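Local coordinates for protein urocanate hydratase (Paenibacillus sp. Soil724D2, PDB 7NED) that probably hydrates thiourocanate, as urocanases hydrate urocanate, using bound NAD+ during bacterial breakdown of ergothioneine, at residues M446-W460 with G519-S531. Residues are numbered along the deposited sequence; the frame is centred on the assembly and turned at random.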
loop_
_atom_site.group_PDB
_atom_site.type_symbol
_atom_site.label_atom_id
_atom_site.label_comp_id
_atom_site.label_asym_id
_atom_site.label_seq_id
_atom_site.Cartn_x
_atom_site.Cartn_y
_atom_site.Cartn_z
ATOM N N MET A 446 -7.761 -14.723 -2.548
ATOM C CA MET A 446 -6.598 -15.297 -1.873
ATOM C C MET A 446 -6.833 -15.532 -0.392
ATOM O O MET A 446 -6.468 -16.591 0.143
ATOM C CB MET A 446 -5.371 -14.391 -2.044
ATOM C CG MET A 446 -4.143 -14.996 -1.397
ATOM S SD MET A 446 -3.466 -16.306 -2.471
ATOM C CE MET A 446 -1.904 -16.694 -1.693
ATOM N N THR A 447 -7.381 -14.527 0.319
ATOM C CA THR A 447 -7.431 -14.573 1.777
ATOM C C THR A 447 -8.866 -14.693 2.325
ATOM O O THR A 447 -9.196 -14.173 3.406
ATOM C CB THR A 447 -6.693 -13.354 2.346
ATOM O OG1 THR A 447 -7.232 -12.143 1.800
ATOM C CG2 THR A 447 -5.209 -13.433 1.960
ATOM N N GLU A 448 -9.724 -15.411 1.613
ATOM C CA GLU A 448 -11.066 -15.660 2.100
ATOM C C GLU A 448 -11.021 -16.681 3.234
ATOM O O GLU A 448 -10.432 -17.756 3.093
ATOM C CB GLU A 448 -11.940 -16.177 0.960
ATOM C CG GLU A 448 -13.371 -16.390 1.394
ATOM C CD GLU A 448 -14.276 -16.645 0.213
ATOM O OE1 GLU A 448 -14.104 -15.984 -0.846
ATOM O OE2 GLU A 448 -15.154 -17.520 0.330
ATOM N N ARG A 449 -11.620 -16.331 4.371
ATOM C CA ARG A 449 -11.766 -17.244 5.509
ATOM C C ARG A 449 -10.403 -17.744 5.994
ATOM O O ARG A 449 -10.138 -18.949 6.108
ATOM C CB ARG A 449 -12.719 -18.391 5.158
ATOM C CG ARG A 449 -14.148 -17.856 4.959
ATOM C CD ARG A 449 -15.212 -18.903 4.693
ATOM N NE ARG A 449 -14.882 -20.113 5.402
ATOM C CZ ARG A 449 -14.884 -21.312 4.850
ATOM N NH1 ARG A 449 -15.201 -21.449 3.572
ATOM N NH2 ARG A 449 -14.569 -22.366 5.585
ATOM N N MET A 450 -9.523 -16.793 6.292
ATOM C CA MET A 450 -8.268 -17.167 6.908
ATOM C C MET A 450 -8.554 -17.720 8.296
ATOM O O MET A 450 -9.491 -17.279 8.972
ATOM C CB MET A 450 -7.322 -15.954 7.040
ATOM C CG MET A 450 -6.975 -15.375 5.702
ATOM S SD MET A 450 -5.854 -16.466 4.796
ATOM C CE MET A 450 -4.335 -16.187 5.694
ATOM N N LYS A 451 -7.686 -18.632 8.739
ATOM C CA LYS A 451 -7.862 -19.294 10.033
ATOM C C LYS A 451 -8.012 -18.283 11.174
ATOM O O LYS A 451 -8.827 -18.471 12.095
ATOM C CB LYS A 451 -6.673 -20.229 10.304
ATOM C CG LYS A 451 -6.905 -21.224 11.429
ATOM C CD LYS A 451 -5.597 -21.897 11.838
ATOM C CE LYS A 451 -5.786 -23.164 12.679
ATOM N NZ LYS A 451 -5.696 -24.447 11.859
ATOM N N ASP A 452 -7.249 -17.199 11.131
ATOM C CA ASP A 452 -7.296 -16.203 12.207
ATOM C C ASP A 452 -8.195 -15.025 11.902
ATOM O O ASP A 452 -8.244 -14.086 12.693
ATOM C CB ASP A 452 -5.892 -15.693 12.520
ATOM C CG ASP A 452 -5.293 -14.949 11.360
ATOM O OD1 ASP A 452 -5.841 -15.051 10.226
ATOM O OD2 ASP A 452 -4.283 -14.260 11.561
ATOM N N GLY A 453 -8.918 -15.047 10.785
ATOM C CA GLY A 453 -9.801 -13.951 10.461
ATOM C C GLY A 453 -9.114 -12.752 9.862
ATOM O O GLY A 453 -9.701 -11.668 9.833
ATOM N N SER A 454 -7.879 -12.905 9.391
ATOM C CA SER A 454 -7.092 -11.764 8.919
ATOM C C SER A 454 -7.358 -11.458 7.450
ATOM O O SER A 454 -6.495 -10.889 6.753
ATOM C CB SER A 454 -5.610 -12.022 9.153
ATOM O OG SER A 454 -5.204 -13.142 8.400
ATOM N N ASP A 455 -8.579 -11.723 6.997
ATOM C CA ASP A 455 -8.826 -11.813 5.576
ATOM C C ASP A 455 -8.490 -10.471 4.903
ATOM O O ASP A 455 -8.061 -10.422 3.746
ATOM C CB ASP A 455 -10.292 -12.056 5.296
ATOM C CG ASP A 455 -10.812 -13.321 5.961
ATOM O OD1 ASP A 455 -10.046 -14.207 6.317
ATOM O OD2 ASP A 455 -11.992 -13.605 5.580
ATOM N N ALA A 456 -8.779 -9.370 5.589
ATOM C CA ALA A 456 -8.715 -8.022 5.005
ATOM C C ALA A 456 -7.369 -7.327 5.174
ATOM O O ALA A 456 -7.208 -6.208 4.663
ATOM C CB ALA A 456 -9.809 -7.121 5.598
ATOM N N ILE A 457 -6.424 -7.938 5.889
ATOM C CA ILE A 457 -5.164 -7.282 6.265
ATOM C C ILE A 457 -4.291 -7.197 5.018
ATOM O O ILE A 457 -3.864 -8.226 4.476
ATOM C CB ILE A 457 -4.443 -8.054 7.385
ATOM C CG1 ILE A 457 -5.305 -8.180 8.640
ATOM C CG2 ILE A 457 -3.091 -7.426 7.725
ATOM C CD1 ILE A 457 -5.685 -6.910 9.298
ATOM N N ALA A 458 -4.049 -5.979 4.551
ATOM C CA ALA A 458 -3.229 -5.709 3.377
ATOM C C ALA A 458 -1.794 -5.339 3.741
ATOM O O ALA A 458 -1.025 -4.976 2.853
ATOM C CB ALA A 458 -3.844 -4.566 2.552
ATOM N N ASP A 459 -1.420 -5.389 5.031
ATOM C CA ASP A 459 -0.021 -5.176 5.389
ATOM C C ASP A 459 0.919 -6.062 4.578
ATOM O O ASP A 459 2.031 -5.652 4.233
ATOM C CB ASP A 459 0.207 -5.495 6.862
ATOM C CG ASP A 459 -0.587 -4.559 7.812
ATOM O OD1 ASP A 459 -0.868 -3.391 7.466
ATOM O OD2 ASP A 459 -0.963 -5.049 8.888
ATOM N N TRP A 460 0.534 -7.318 4.383
ATOM C CA TRP A 460 1.482 -8.324 3.894
ATOM C C TRP A 460 2.031 -8.022 2.503
ATOM O O TRP A 460 3.271 -8.018 2.334
ATOM C CB TRP A 460 0.809 -9.699 3.972
ATOM C CG TRP A 460 0.440 -10.054 5.409
ATOM C CD1 TRP A 460 -0.804 -10.001 5.985
ATOM C CD2 TRP A 460 1.339 -10.466 6.435
ATOM N NE1 TRP A 460 -0.733 -10.398 7.300
ATOM C CE2 TRP A 460 0.574 -10.691 7.597
ATOM C CE3 TRP A 460 2.720 -10.736 6.464
ATOM C CZ2 TRP A 460 1.138 -11.157 8.786
ATOM C CZ3 TRP A 460 3.282 -11.208 7.647
ATOM C CH2 TRP A 460 2.483 -11.410 8.793
ATOM N N GLY A 519 6.243 -15.219 2.778
ATOM C CA GLY A 519 5.050 -15.993 2.479
ATOM C C GLY A 519 4.763 -17.068 3.510
ATOM O O GLY A 519 3.633 -17.188 4.000
ATOM N N VAL A 520 5.781 -17.866 3.859
ATOM C CA VAL A 520 5.576 -18.877 4.905
ATOM C C VAL A 520 5.172 -18.213 6.212
ATOM O O VAL A 520 4.257 -18.667 6.900
ATOM C CB VAL A 520 6.832 -19.734 5.113
ATOM C CG1 VAL A 520 6.555 -20.747 6.244
ATOM C CG2 VAL A 520 7.182 -20.442 3.806
ATOM N N LEU A 521 5.865 -17.144 6.587
ATOM C CA LEU A 521 5.552 -16.547 7.883
ATOM C C LEU A 521 4.165 -15.938 7.899
ATOM O O LEU A 521 3.527 -15.902 8.958
ATOM C CB LEU A 521 6.582 -15.489 8.286
ATOM C CG LEU A 521 7.999 -15.960 8.576
ATOM C CD1 LEU A 521 8.775 -14.909 9.334
ATOM C CD2 LEU A 521 7.921 -17.246 9.425
ATOM N N ARG A 522 3.669 -15.448 6.751
ATOM C CA ARG A 522 2.318 -14.885 6.747
ATOM C C ARG A 522 1.284 -15.944 7.118
ATOM O O ARG A 522 0.340 -15.664 7.867
ATOM C CB ARG A 522 2.001 -14.277 5.371
ATOM C CG ARG A 522 0.731 -13.485 5.330
ATOM C CD ARG A 522 -0.477 -14.349 4.897
ATOM N NE ARG A 522 -1.673 -13.544 5.019
ATOM C CZ ARG A 522 -2.337 -13.379 6.155
ATOM N NH1 ARG A 522 -1.921 -13.987 7.268
ATOM N NH2 ARG A 522 -3.416 -12.598 6.187
ATOM N N TYR A 523 1.419 -17.158 6.569
ATOM C CA TYR A 523 0.509 -18.240 6.916
ATOM C C TYR A 523 0.843 -18.817 8.287
ATOM O O TYR A 523 -0.065 -19.206 9.024
ATOM C CB TYR A 523 0.511 -19.330 5.807
ATOM C CG TYR A 523 -0.297 -18.797 4.659
ATOM C CD1 TYR A 523 -1.665 -18.995 4.618
ATOM C CD2 TYR A 523 0.280 -17.932 3.716
ATOM C CE1 TYR A 523 -2.450 -18.410 3.629
ATOM C CE2 TYR A 523 -0.502 -17.337 2.721
ATOM C CZ TYR A 523 -1.863 -17.574 2.694
ATOM O OH TYR A 523 -2.665 -17.019 1.717
ATOM N N ALA A 524 2.118 -18.842 8.665
ATOM C CA ALA A 524 2.446 -19.264 10.028
ATOM C C ALA A 524 1.784 -18.353 11.050
ATOM O O ALA A 524 1.186 -18.827 12.025
ATOM C CB ALA A 524 3.961 -19.276 10.230
ATOM N N ASP A 525 1.842 -17.030 10.815
ATOM C CA ASP A 525 1.207 -16.077 11.708
ATOM C C ASP A 525 -0.278 -16.339 11.832
ATOM O O ASP A 525 -0.862 -16.112 12.894
ATOM C CB ASP A 525 1.417 -14.654 11.211
ATOM C CG ASP A 525 0.821 -13.634 12.150
ATOM O OD1 ASP A 525 1.499 -13.347 13.167
ATOM O OD2 ASP A 525 -0.320 -13.155 11.895
ATOM N N ALA A 526 -0.922 -16.776 10.751
ATOM C CA ALA A 526 -2.354 -17.009 10.855
ATOM C C ALA A 526 -2.684 -18.338 11.520
ATOM O O ALA A 526 -3.867 -18.647 11.691
ATOM C CB ALA A 526 -3.019 -16.951 9.478
ATOM N N GLY A 527 -1.685 -19.137 11.860
ATOM C CA GLY A 527 -1.913 -20.350 12.626
ATOM C C GLY A 527 -1.888 -21.623 11.816
ATOM O O GLY A 527 -2.314 -22.663 12.329
ATOM N N TYR A 528 -1.422 -21.577 10.563
ATOM C CA TYR A 528 -1.456 -22.776 9.714
ATOM C C TYR A 528 -0.309 -23.696 10.081
ATOM O O TYR A 528 0.847 -23.274 10.150
ATOM C CB TYR A 528 -1.403 -22.414 8.228
ATOM C CG TYR A 528 -2.729 -21.875 7.785
ATOM C CD1 TYR A 528 -3.755 -22.733 7.406
ATOM C CD2 TYR A 528 -2.980 -20.510 7.807
ATOM C CE1 TYR A 528 -4.990 -22.247 7.061
ATOM C CE2 TYR A 528 -4.207 -20.010 7.450
ATOM C CZ TYR A 528 -5.214 -20.872 7.087
ATOM O OH TYR A 528 -6.434 -20.373 6.728
ATOM N N GLU A 529 -0.643 -24.954 10.344
ATOM C CA GLU A 529 0.354 -25.907 10.813
ATOM C C GLU A 529 1.354 -26.282 9.720
ATOM O O GLU A 529 2.523 -26.567 10.021
ATOM C CB GLU A 529 -0.389 -27.119 11.368
ATOM C CG GLU A 529 0.430 -28.012 12.217
ATOM C CD GLU A 529 1.274 -27.261 13.205
ATOM O OE1 GLU A 529 2.351 -27.807 13.494
ATOM O OE2 GLU A 529 0.866 -26.177 13.695
ATOM N N GLU A 530 0.924 -26.310 8.445
ATOM C CA GLU A 530 1.878 -26.529 7.358
ATOM C C GLU A 530 2.980 -25.478 7.376
ATOM O O GLU A 530 4.149 -25.773 7.101
ATOM C CB GLU A 530 1.153 -26.504 5.999
ATOM C CG GLU A 530 -0.052 -27.437 5.855
ATOM C CD GLU A 530 -1.442 -26.833 6.233
ATOM O OE1 GLU A 530 -1.578 -25.938 7.150
ATOM O OE2 GLU A 530 -2.426 -27.279 5.572
ATOM N N SER A 531 2.614 -24.242 7.685
ATOM C CA SER A 531 3.579 -23.141 7.767
ATOM C C SER A 531 4.544 -23.341 8.935
ATOM O O SER A 531 5.757 -23.145 8.816
ATOM C CB SER A 531 2.803 -21.867 7.983
ATOM O OG SER A 531 1.969 -21.652 6.894
HETATM O O HOH W 1 -4.670 -18.639 0.619
HETATM O O HOH W 2 -2.797 -13.828 13.654
HETATM O O HOH W 3 -2.368 -13.241 10.084
HETATM O O HOH W 4 -4.576 -10.878 4.508
#
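Trp-460 and Met-450 sandwich the guanidinium of Arg-522, joining the turn-rich loop and the first turn of helix 459-469 to the C-terminal end of helix 502-525, which closes in a Schellman motif at Gly-527, all within the urocanase C-terminal domain. The stack rests on two measures: guanidinium and indole planes lie 26° apart, and Arg-522 CZ sits 3.6 Å from Trp-460 NE1. Over the opposite face, Met-450 CE comes within 3.5 Å of Arg-522 CZ. Arg-522 CG, anti to the backbone N, makes a CH-pi contact over the five-membered ring, and a bend at chi2 (-93°) then carries the guanidinium over the same indole. With an alanine in place of Trp-460, one face of the guanidinium would probably lose its cover and the group could turn more readily. In the same buried part, the Met-450 methyl also packs against Tyr-523 CE1 (3.6 Å).

Toward solvent the packing gives way to bridging water and a lysine extended as far as CE. Water 3 joins Arg-522 NH1 to the carboxylates of Asp-452 and Asp-525, the latter also salt-bridged to Lys-77 of the second subunit. Lys-451 runs its aliphatic chain past Gly-527 O (CD to O 3.4 Å), while Lys-451 N donates to Tyr-528 OH at 2.9 Å, in a bent bond. Back under cover, Asp-452 OD1 closes an Asx turn with Ser-454 N and accepts a hydrogen bond from the Ser-454 hydroxyl, leaving Ser-454 OG to accept from Arg-522 NH2 at 2.9 Å, 20° out of the guanidinium plane.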